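Local coordinates for protein tryptophan halogenase (Shewanella frigidimarina, PDB 2PYX) that probably acts as a flavin-dependent halogenase of the tryptophan halogenase family, using FAD in a monooxygenase-like reaction, at residues E60-T69 and E361-E369. Residues are numbered along the deposited sequence; the frame is centred on the assembly and turned at random. Where two conformers were deposited one is given.
Sequences EGTWPSMRST and EASALALIE
Ser65 and Thr69, both gripping the carboxylate of Glu369, show how a single acidic side chain can link two helices, here 65-73 and 363-377. The carboxylate takes a hydroxyl at each oxygen: Ser65 OG donates to Glu369 OE2 from the syn side, 2.6 Å away and 30° out of the carboxylate plane, while Thr69 OG1 meets the anti lone pair of Glu369 OE1 at 2.5 Å. The chain of Glu369 runs straight beyond CG (chi2 180°), laying its carboxylate against the first turn of helix 65-73. A water links Glu369 OE2 to Trp63 N, and Met66, a selenomethionine bent at chi2 and chi3, brings CE to 3.9 Å from Glu369 CD. An alanine in place of Glu369 would probably leave the hydroxyls of Ser65 and Thr69 without their shared acceptor and the water on Trp63 N without its own.

Trp63 turns its indole edge on the turn before helix 363-377, and NE1 gives a nearly straight bond to Glu361 O (2.7 Å, 166°), with the acceptor in the ring plane. Glu361, predicted to bind tryptophan, sends OE2 instead to His111 and His411. Deeper in, Leu365 CD1 lies 3.9 Å from Thr62 CG2, and the carboxylate end of Glu60 lies against the same leucine, Glu60 OE2 3.6 Å from Leu365 CG.

Strand 60-61 pairs with strand 169-172; helix 363-377 rests through Leu365 and Ile368 on helix 16-31, near the predicted FAD site, and through Leu367 on helix 383-413, while Thr62 O binds Lys89, the predicted active-site lysine, on strand 87-95.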
loop_
_atom_site.group_PDB
_atom_site.type_symbol
_atom_site.label_atom_id
_atom_site.label_comp_id
_atom_site.label_asym_id
_atom_site.label_seq_id
_atom_site.Cartn_x
_atom_site.Cartn_y
_atom_site.Cartn_z
ATOM N N GLU A 60 -4.027 1.138 -9.153
ATOM C CA GLU A 60 -3.527 1.199 -7.799
ATOM C C GLU A 60 -2.716 -0.047 -7.521
ATOM O O GLU A 60 -2.984 -1.092 -8.124
ATOM C CB GLU A 60 -4.700 1.255 -6.823
ATOM C CG GLU A 60 -4.274 1.616 -5.435
ATOM C CD GLU A 60 -5.434 2.047 -4.550
ATOM O OE1 GLU A 60 -6.568 2.066 -5.053
ATOM O OE2 GLU A 60 -5.194 2.382 -3.364
ATOM N N GLY A 61 -1.694 0.084 -6.673
ATOM C CA GLY A 61 -0.880 -1.032 -6.238
ATOM C C GLY A 61 -1.222 -1.537 -4.839
ATOM O O GLY A 61 -1.759 -0.818 -3.976
ATOM N N THR A 62 -0.831 -2.786 -4.601
ATOM C CA THR A 62 -0.995 -3.440 -3.306
ATOM C C THR A 62 0.313 -3.999 -2.801
ATOM O O THR A 62 1.326 -3.998 -3.493
ATOM C CB THR A 62 -2.015 -4.590 -3.351
ATOM O OG1 THR A 62 -1.390 -5.812 -3.743
ATOM C CG2 THR A 62 -3.134 -4.302 -4.271
ATOM N N TRP A 63 0.259 -4.464 -1.561
ATOM C CA TRP A 63 1.347 -5.215 -0.936
ATOM C C TRP A 63 0.966 -6.705 -1.044
ATOM O O TRP A 63 -0.157 -7.048 -1.413
ATOM C CB TRP A 63 1.635 -4.733 0.526
ATOM C CG TRP A 63 2.522 -3.500 0.545
ATOM C CD1 TRP A 63 2.174 -2.240 0.138
ATOM C CD2 TRP A 63 3.908 -3.423 0.927
ATOM N NE1 TRP A 63 3.247 -1.391 0.260
ATOM C CE2 TRP A 63 4.320 -2.086 0.746
ATOM C CE3 TRP A 63 4.834 -4.344 1.419
ATOM C CZ2 TRP A 63 5.623 -1.670 0.989
ATOM C CZ3 TRP A 63 6.101 -3.921 1.696
ATOM C CH2 TRP A 63 6.492 -2.609 1.491
ATOM N N PRO A 64 1.907 -7.580 -0.706
ATOM C CA PRO A 64 1.595 -9.000 -0.736
ATOM C C PRO A 64 0.503 -9.446 0.210
ATOM O O PRO A 64 -0.067 -10.512 -0.004
ATOM C CB PRO A 64 2.921 -9.648 -0.364
ATOM C CG PRO A 64 3.982 -8.657 -0.774
ATOM C CD PRO A 64 3.340 -7.319 -0.473
ATOM N N SER A 65 0.216 -8.640 1.226
ATOM C CA SER A 65 -0.905 -8.885 2.125
ATOM C C SER A 65 -2.220 -9.109 1.375
ATOM O O SER A 65 -3.092 -9.862 1.847
ATOM C CB SER A 65 -1.045 -7.704 3.075
ATOM O OG SER A 65 -1.074 -6.483 2.350
HETATM N N MSE A 66 -2.352 -8.517 0.185
HETATM C CA MSE A 66 -3.601 -8.587 -0.548
HETATM C C MSE A 66 -3.902 -10.018 -0.965
HETATM O O MSE A 66 -5.065 -10.399 -1.071
HETATM C CB MSE A 66 -3.570 -7.682 -1.760
HETATM C CG MSE A 66 -4.920 -7.533 -2.443
HETATM SE SE MSE A 66 -6.394 -6.901 -1.315
HETATM C CE MSE A 66 -5.868 -5.055 -1.212
ATOM N N ARG A 67 -2.864 -10.821 -1.178
ATOM C CA ARG A 67 -3.109 -12.251 -1.452
ATOM C C ARG A 67 -3.883 -12.906 -0.309
ATOM O O ARG A 67 -4.854 -13.668 -0.539
ATOM C CB ARG A 67 -1.795 -13.001 -1.708
ATOM C CG ARG A 67 -0.997 -12.556 -2.921
ATOM C CD ARG A 67 0.289 -13.384 -3.138
ATOM N NE ARG A 67 1.215 -13.181 -2.038
ATOM C CZ ARG A 67 1.314 -13.953 -0.961
ATOM N NH1 ARG A 67 0.603 -15.057 -0.861
ATOM N NH2 ARG A 67 2.156 -13.624 0.006
ATOM N N SER A 68 -3.480 -12.570 0.920
ATOM C CA SER A 68 -4.136 -13.100 2.112
ATOM C C SER A 68 -5.539 -12.539 2.289
ATOM O O SER A 68 -6.451 -13.275 2.582
ATOM C CB SER A 68 -3.297 -12.862 3.362
ATOM O OG SER A 68 -3.999 -13.297 4.505
ATOM N N THR A 69 -5.688 -11.228 2.097
ATOM C CA THR A 69 -7.014 -10.618 2.183
ATOM C C THR A 69 -7.991 -11.269 1.213
ATOM O O THR A 69 -9.121 -11.610 1.581
ATOM C CB THR A 69 -6.872 -9.122 1.923
ATOM O OG1 THR A 69 -6.111 -8.560 2.966
ATOM C CG2 THR A 69 -8.185 -8.416 1.880
ATOM N N GLU A 361 5.258 4.042 -1.950
ATOM C CA GLU A 361 5.221 2.775 -1.233
ATOM C C GLU A 361 3.804 2.233 -1.007
ATOM O O GLU A 361 3.643 1.280 -0.216
ATOM C CB GLU A 361 6.021 2.794 0.068
ATOM C CG GLU A 361 7.499 3.036 -0.161
ATOM C CD GLU A 361 8.236 1.847 -0.747
ATOM O OE1 GLU A 361 7.641 0.747 -0.845
ATOM O OE2 GLU A 361 9.409 2.023 -1.107
ATOM N N ALA A 362 2.796 2.798 -1.670
ATOM C CA ALA A 362 1.474 2.192 -1.746
ATOM C C ALA A 362 0.913 1.825 -0.360
ATOM O O ALA A 362 0.549 0.676 -0.087
ATOM C CB ALA A 362 1.499 0.978 -2.721
ATOM N N SER A 363 0.791 2.807 0.508
ATOM C CA SER A 363 0.302 2.549 1.850
ATOM C C SER A 363 -1.199 2.442 1.929
ATOM O O SER A 363 -1.726 1.896 2.894
ATOM C CB SER A 363 0.813 3.602 2.845
ATOM O OG SER A 363 0.333 4.888 2.540
ATOM N N ALA A 364 -1.915 2.902 0.917
ATOM C CA ALA A 364 -3.373 3.095 1.084
ATOM C C ALA A 364 -4.142 1.787 1.285
ATOM O O ALA A 364 -4.888 1.646 2.274
ATOM C CB ALA A 364 -3.956 3.894 -0.047
ATOM N N LEU A 365 -4.016 0.846 0.340
ATOM C CA LEU A 365 -4.736 -0.441 0.532
ATOM C C LEU A 365 -4.159 -1.242 1.712
ATOM O O LEU A 365 -4.890 -1.933 2.423
ATOM C CB LEU A 365 -4.741 -1.267 -0.745
ATOM C CG LEU A 365 -5.757 -0.783 -1.780
ATOM C CD1 LEU A 365 -5.496 -1.456 -3.133
ATOM C CD2 LEU A 365 -7.173 -1.063 -1.310
ATOM N N ALA A 366 -2.850 -1.157 1.931
ATOM C CA ALA A 366 -2.226 -1.841 3.091
ATOM C C ALA A 366 -2.854 -1.400 4.405
ATOM O O ALA A 366 -3.074 -2.221 5.304
ATOM C CB ALA A 366 -0.745 -1.532 3.111
ATOM N N LEU A 367 -3.106 -0.103 4.555
ATOM C CA LEU A 367 -3.736 0.417 5.791
ATOM C C LEU A 367 -5.199 -0.036 5.901
ATOM O O LEU A 367 -5.667 -0.335 7.000
ATOM C CB LEU A 367 -3.652 1.927 5.856
ATOM C CG LEU A 367 -2.279 2.498 6.203
ATOM C CD1 LEU A 367 -2.197 3.995 5.855
ATOM C CD2 LEU A 367 -2.031 2.223 7.695
ATOM N N ILE A 368 -5.927 -0.052 4.788
ATOM C CA ILE A 368 -7.275 -0.582 4.793
ATOM C C ILE A 368 -7.268 -2.045 5.303
ATOM O O ILE A 368 -8.046 -2.443 6.202
ATOM C CB ILE A 368 -7.926 -0.450 3.400
ATOM C CG1 ILE A 368 -8.306 1.005 3.144
ATOM C CG2 ILE A 368 -9.136 -1.343 3.285
ATOM C CD1 ILE A 368 -8.576 1.302 1.657
ATOM N N GLU A 369 -6.396 -2.868 4.721
ATOM C CA GLU A 369 -6.306 -4.278 5.115
ATOM C C GLU A 369 -5.928 -4.387 6.592
ATOM O O GLU A 369 -6.470 -5.218 7.287
ATOM C CB GLU A 369 -5.232 -4.967 4.288
ATOM C CG GLU A 369 -5.461 -5.119 2.799
ATOM C CD GLU A 369 -4.242 -5.826 2.223
ATOM O OE1 GLU A 369 -4.212 -7.054 2.270
ATOM O OE2 GLU A 369 -3.284 -5.147 1.789
HETATM O O HOH W 1 -2.868 1.220 -2.419
HETATM O O HOH W 2 -1.379 -0.964 -0.742
HETATM O O HOH W 3 -2.044 -3.663 -0.099
#